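Local atomic coordinates of dihydropyrimidinase (Brevibacillus agri, PDB entry 3SFW), a protein that probably catalyses the reversible hydrolytic ring opening of 5,6-dihydropyrimidines such as dihydrouracil, using two zinc ions bound in its active site. Residues T107-A112 with Y120-M125; E138-V141 with G145-S148; A226-A229 with Q234-V237. All blocks are in the same frame, centred on the assembly; numbering follows the deposited sequence.

Overall arrangement
All three contacts are buried. Contacts 1 and 3 lie in the helix-strand layer of the (beta/alpha) barrel of an amidohydrolase, while contact 2 lies where a loop leaves a helix. Contacts 1 and 2 adjoin, their centres about 12 Å apart: H123 ND1 is probably hydrogen-bonded to S148 OG (2.6 Å), and L124 N to S148 O (3.1 Å). Contact 3 lies apart, its centre about 18 Å from that of contact 2 and 24 Å from that of contact 1. Contacts 1 and 3 both set a helix against the strand that follows it, the first with aromatic rings and a water, the second with one threonine and one leucine. Contact 2 instead closes a helix end by a backbone bond.

Contact 1: T107-A112 with Y120-M125; sequences TWHEKA and YGFHLM
The ring of F122 is the bump of this contact, rising from strand 119-124 into a hollow of helix 101-112 shaped by W108, H109 and A112. The two short segments run nearly antiparallel, at 152° with axes 10.2 Å apart, and a flat phenyl group suits such a gap because it can be thrust in edge first. The ring tip reaches the helix backbone itself, with F122 CZ 3.4 Å from W108 O. With CG anti to its carbonyl carbon (chi1 -62°) the F122 ring stands out toward the helix; one face is turned to W108, whose CB lies over that face as a CH-pi contact and whose CD1 edge points at it. This is a T-shaped pair, centroids 5.2 Å apart and planes at 86°. A second T-shaped pair reverses the role of F122, for its CE2 corner points at the centre of the H109 ring, 3.8 Å from ND1. Of the helix residues here, A112 is small enough to let Y120 lie close: its CB makes a CH-pi contact over the Y120 face, 3.5 Å from CE2, and also borders the rim of F122. H109 ND1 and Y120 OH both hydrogen-bond to one water, at 2.8 and 2.6 Å and in the plane of each ring, so the histidine and the phenol are tied together without touching. W108 NE1 is hydrogen-bonded to D91 of strand 86-93. The whole is one beta-alpha-beta crossover of the barrel, strand 86-93, helix 101-112 and strand 119-124. Its two strands pair in parallel through G121 and H123, while F74 of helix 74-83 packs on K111, A112 and F122, and Y452 meets the ring of H109 edge-to-face.

Contact 2: E138-V141 with G145-S148; sequences ESVV and GITS
G145 lies under the end of helix 131-142, its N 3.3 Å from V140 O, and with phi at 69° it takes a left-handed backbone shape that glycine adopts readily. The turn brings I146 back to the helix, where I146 N donates to V140 O over 3.2 Å and almost straight, 167° at the hydrogen. That bond closes on a carbonyl six residues back. The I146 side chain packs beside it, CB 3.7 Å from V140 CG1; this branch, anti to the V140 backbone N (chi1 170°) and beside the carbonyl carbon, is the one that meets I146. Branched V140 and I146 fill this place well, for both also press on L124 of strand 119-124. In the barrel fold this loop leads from helix 131-142 toward K150, the carboxylated lysine that binds both zinc ions. I146 O is buried without a hydrogen-bond partner and meets V141 CA at 3.4 Å, in a CA-H...O contact. At T147 the two branches of the side chain divide the work: the T147 and V141 side chains cross at about a right angle, T147 CG2 3.9 Å from V141 CG1, while OG1 bonds to S456 O.

Contact 3: A226-A229 with Q234-V237; sequences ALTA and QLYV
T228 packs on L235 where helix 214-230 is followed by the next strand, 234-237, of the (beta/alpha) barrel of the amidohydrolases. The strand runs in parallel between strands 180-182 and 258-263, and H239, a zinc ligand, follows soon after it. Van der Waals packing carries the whole contact, and no hydrogen bond joins the two segments. T228 and L235 point toward each other, the threonine offering its methyl here: CG2 lies 3.8 Å from L235 CB and 3.9 Å from Q234 N, close to the Q234 backbone. A short, branched residue suits a place so near the strand, and leucine, also touching A224, I225 and V182, suits the apolar layer between helix and sheet. The polar bonds all lead elsewhere. Q234, pointing away from the helix, gives NE2 to A178 O. A226 and L227 pack against E219 and V189 of the second subunit. T228 OG1 stands anti to its own carbonyl carbon (chi1 -61°), where it bonds to A224 O one turn back, and from there the same oxygen reaches 3.3 Å from L235 CB and 3.6 Å from both L235 CD1 and L235 CD2.

Contact 1: T107-A112 with Y120-M125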
# COMPACT_ATOMS: atom_id res chain seq x y z
N THR A 107 32.56 29.62 12.19
CA THR A 107 32.39 30.35 10.93
C THR A 107 30.96 30.85 10.73
O THR A 107 30.74 32.05 10.38
CB THR A 107 32.81 29.48 9.76
OG1 THR A 107 34.21 29.21 9.89
CG2 THR A 107 32.56 30.23 8.41
N TRP A 108 30.00 29.99 11.02
CA TRP A 108 28.59 30.40 10.95
C TRP A 108 28.17 31.45 11.99
O TRP A 108 27.41 32.36 11.67
CB TRP A 108 27.64 29.17 10.93
CG TRP A 108 27.06 28.90 9.60
CD1 TRP A 108 25.75 29.13 9.23
CD2 TRP A 108 27.74 28.47 8.41
NE1 TRP A 108 25.59 28.90 7.88
CE2 TRP A 108 26.78 28.46 7.36
CE3 TRP A 108 29.08 28.11 8.12
CZ2 TRP A 108 27.11 28.13 6.03
CZ3 TRP A 108 29.40 27.72 6.79
CH2 TRP A 108 28.41 27.71 5.78
N HIS A 109 28.66 31.35 13.24
CA HIS A 109 28.39 32.41 14.20
C HIS A 109 28.94 33.74 13.69
O HIS A 109 28.29 34.78 13.84
CB HIS A 109 29.01 32.06 15.56
CG HIS A 109 28.14 31.16 16.40
ND1 HIS A 109 26.98 31.60 17.00
CD2 HIS A 109 28.21 29.82 16.63
CE1 HIS A 109 26.44 30.59 17.68
NE2 HIS A 109 27.15 29.50 17.44
N GLU A 110 30.09 33.69 13.02
CA GLU A 110 30.70 34.95 12.53
C GLU A 110 29.91 35.53 11.32
O GLU A 110 29.70 36.73 11.26
CB GLU A 110 32.19 34.76 12.22
CG GLU A 110 32.94 35.99 11.66
CD GLU A 110 32.94 37.21 12.60
OE1 GLU A 110 33.20 38.34 12.12
OE2 GLU A 110 32.70 37.04 13.82
N LYS A 111 29.23 34.66 10.55
CA LYS A 111 28.32 35.15 9.51
C LYS A 111 27.15 35.93 10.13
O LYS A 111 26.65 36.90 9.54
CB LYS A 111 27.75 34.00 8.63
CG LYS A 111 28.72 33.27 7.81
CD LYS A 111 27.98 32.13 7.03
CE LYS A 111 28.95 31.31 6.21
NZ LYS A 111 29.58 32.15 5.10
N ALA A 112 26.64 35.45 11.26
CA ALA A 112 25.43 36.02 11.82
C ALA A 112 25.66 37.16 12.84
O ALA A 112 24.82 38.05 13.00
CB ALA A 112 24.57 34.91 12.43
N TYR A 120 17.98 33.36 15.42
CA TYR A 120 18.46 32.32 14.49
C TYR A 120 19.02 31.15 15.26
O TYR A 120 19.74 31.33 16.27
CB TYR A 120 19.52 32.87 13.51
CG TYR A 120 20.71 33.54 14.21
CD1 TYR A 120 20.62 34.88 14.65
CD2 TYR A 120 21.92 32.83 14.40
CE1 TYR A 120 21.69 35.47 15.39
CE2 TYR A 120 22.97 33.40 15.11
CZ TYR A 120 22.87 34.73 15.56
OH TYR A 120 23.94 35.28 16.27
N GLY A 121 18.84 29.95 14.69
CA GLY A 121 19.59 28.82 15.15
C GLY A 121 20.35 28.27 13.98
O GLY A 121 20.23 28.79 12.84
N PHE A 122 21.16 27.24 14.25
CA PHE A 122 21.84 26.52 13.18
C PHE A 122 21.49 25.04 13.21
O PHE A 122 21.48 24.42 14.28
CB PHE A 122 23.38 26.65 13.31
CG PHE A 122 23.89 28.07 13.21
CD1 PHE A 122 23.38 28.97 12.24
CD2 PHE A 122 24.89 28.51 14.07
CE1 PHE A 122 23.77 30.26 12.21
CE2 PHE A 122 25.30 29.86 14.05
CZ PHE A 122 24.78 30.71 13.10
N HIS A 123 21.37 24.44 12.01
CA HIS A 123 21.57 22.97 11.85
C HIS A 123 23.04 22.72 11.49
O HIS A 123 23.72 23.61 10.99
CB HIS A 123 20.71 22.40 10.69
CG HIS A 123 19.31 22.93 10.63
ND1 HIS A 123 18.31 22.56 11.53
CD2 HIS A 123 18.73 23.74 9.71
CE1 HIS A 123 17.18 23.13 11.14
NE2 HIS A 123 17.43 23.91 10.10
N LEU A 124 23.48 21.47 11.56
CA LEU A 124 24.90 21.17 11.16
C LEU A 124 24.94 20.07 10.11
O LEU A 124 24.41 18.96 10.33
CB LEU A 124 25.69 20.70 12.40
CG LEU A 124 27.17 20.42 12.10
CD1 LEU A 124 27.87 21.75 11.75
CD2 LEU A 124 27.77 19.83 13.38
N MET A 125 25.56 20.37 8.97
CA MET A 125 25.83 19.35 7.92
C MET A 125 26.83 18.30 8.40
O MET A 125 27.85 18.64 8.99
CB MET A 125 26.38 20.04 6.69
CG MET A 125 26.93 19.04 5.64
SD MET A 125 27.58 20.11 4.29
CE MET A 125 28.58 18.86 3.46
O HOH W 1 26.20 34.24 17.03

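Contact 2: E138-V141 with G145-S148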
# COMPACT_ATOMS: atom_id res chain seq x y z
N GLU A 138 28.91 15.18 20.52
CA GLU A 138 28.38 15.30 21.88
C GLU A 138 28.30 16.74 22.39
O GLU A 138 27.22 17.22 22.80
CB GLU A 138 29.13 14.40 22.88
CG GLU A 138 28.46 14.41 24.25
CD GLU A 138 29.14 13.46 25.22
OE1 GLU A 138 30.39 13.47 25.29
OE2 GLU A 138 28.42 12.66 25.84
N SER A 139 29.38 17.50 22.25
CA SER A 139 29.31 18.90 22.69
C SER A 139 28.55 19.74 21.69
O SER A 139 27.98 20.76 22.05
CB SER A 139 30.71 19.47 22.93
OG SER A 139 31.44 19.48 21.72
N VAL A 140 28.54 19.32 20.43
CA VAL A 140 27.70 20.06 19.45
C VAL A 140 26.26 20.06 19.92
O VAL A 140 25.60 21.13 19.96
CB VAL A 140 27.80 19.45 18.02
CG1 VAL A 140 26.71 20.10 17.06
CG2 VAL A 140 29.23 19.70 17.42
N VAL A 141 25.73 18.87 20.24
CA VAL A 141 24.33 18.74 20.63
C VAL A 141 24.06 19.35 22.01
O VAL A 141 23.14 20.18 22.18
CB VAL A 141 23.91 17.25 20.58
CG1 VAL A 141 22.52 17.05 21.23
CG2 VAL A 141 23.98 16.71 19.15
N GLY A 145 24.03 23.62 21.34
CA GLY A 145 22.58 23.71 21.13
C GLY A 145 22.22 23.49 19.67
O GLY A 145 21.25 24.08 19.15
N ILE A 146 23.00 22.66 18.99
CA ILE A 146 22.64 22.31 17.59
C ILE A 146 22.15 20.87 17.58
O ILE A 146 22.94 19.94 17.77
CB ILE A 146 23.91 22.47 16.66
CG1 ILE A 146 24.24 23.96 16.43
CG2 ILE A 146 23.62 21.88 15.31
CD1 ILE A 146 24.50 24.75 17.62
N THR A 147 20.84 20.68 17.46
CA THR A 147 20.24 19.38 17.78
C THR A 147 19.53 18.85 16.54
O THR A 147 18.65 18.02 16.63
CB THR A 147 19.26 19.49 18.93
OG1 THR A 147 18.30 20.52 18.64
CG2 THR A 147 20.03 19.91 20.21
N SER A 148 19.93 19.36 15.38
CA SER A 148 19.50 18.77 14.10
C SER A 148 20.73 18.70 13.20
O SER A 148 21.48 19.70 13.11
CB SER A 148 18.42 19.66 13.45
OG SER A 148 18.64 21.03 13.66

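Contact 3: A226-A229 with Q234-V237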
# COMPACT_ATOMS: atom_id res chain seq x y z
N ALA A 226 14.19 3.75 5.81
CA ALA A 226 14.57 2.41 6.23
C ALA A 226 15.74 2.44 7.22
O ALA A 226 15.74 1.71 8.23
CB ALA A 226 14.98 1.56 4.99
N LEU A 227 16.72 3.28 6.95
CA LEU A 227 17.89 3.36 7.82
C LEU A 227 17.49 3.97 9.15
O LEU A 227 17.96 3.56 10.20
CB LEU A 227 18.97 4.25 7.14
CG LEU A 227 20.04 3.49 6.34
CD1 LEU A 227 19.42 2.51 5.33
CD2 LEU A 227 20.94 4.49 5.65
N THR A 228 16.54 4.91 9.13
CA THR A 228 15.99 5.46 10.37
C THR A 228 15.29 4.38 11.21
O THR A 228 15.53 4.30 12.40
CB THR A 228 15.00 6.64 10.12
OG1 THR A 228 15.71 7.69 9.46
CG2 THR A 228 14.45 7.17 11.43
N ALA A 229 14.42 3.56 10.60
CA ALA A 229 13.80 2.47 11.33
C ALA A 229 14.84 1.48 11.90
O ALA A 229 14.71 1.07 13.04
CB ALA A 229 12.81 1.70 10.38
N GLN A 234 15.16 9.30 14.62
CA GLN A 234 14.08 10.21 14.18
C GLN A 234 14.57 11.00 12.96
O GLN A 234 15.72 11.43 12.93
CB GLN A 234 13.63 11.16 15.30
CG GLN A 234 14.82 11.82 16.10
CD GLN A 234 15.15 11.02 17.39
OE1 GLN A 234 14.37 10.19 17.85
NE2 GLN A 234 16.35 11.24 17.93
N LEU A 235 13.70 11.14 11.95
CA LEU A 235 14.12 11.62 10.63
C LEU A 235 13.23 12.77 10.24
O LEU A 235 12.02 12.72 10.48
CB LEU A 235 13.95 10.50 9.57
CG LEU A 235 14.34 10.91 8.13
CD1 LEU A 235 15.92 10.97 8.05
CD2 LEU A 235 13.85 9.82 7.16
N TYR A 236 13.82 13.79 9.63
CA TYR A 236 13.06 14.91 9.08
C TYR A 236 13.47 15.09 7.62
O TYR A 236 14.59 15.34 7.31
CB TYR A 236 13.37 16.16 9.90
CG TYR A 236 12.68 17.43 9.45
CD1 TYR A 236 13.20 18.18 8.38
CD2 TYR A 236 11.65 18.00 10.23
CE1 TYR A 236 12.65 19.45 8.04
CE2 TYR A 236 11.07 19.22 9.89
CZ TYR A 236 11.56 19.93 8.80
OH TYR A 236 11.11 21.22 8.57
N VAL A 237 12.54 14.82 6.72
CA VAL A 237 12.82 14.90 5.30
C VAL A 237 12.56 16.33 4.83
O VAL A 237 11.41 16.79 4.85
CB VAL A 237 11.91 13.93 4.48
CG1 VAL A 237 12.37 13.94 2.97
CG2 VAL A 237 11.97 12.49 5.07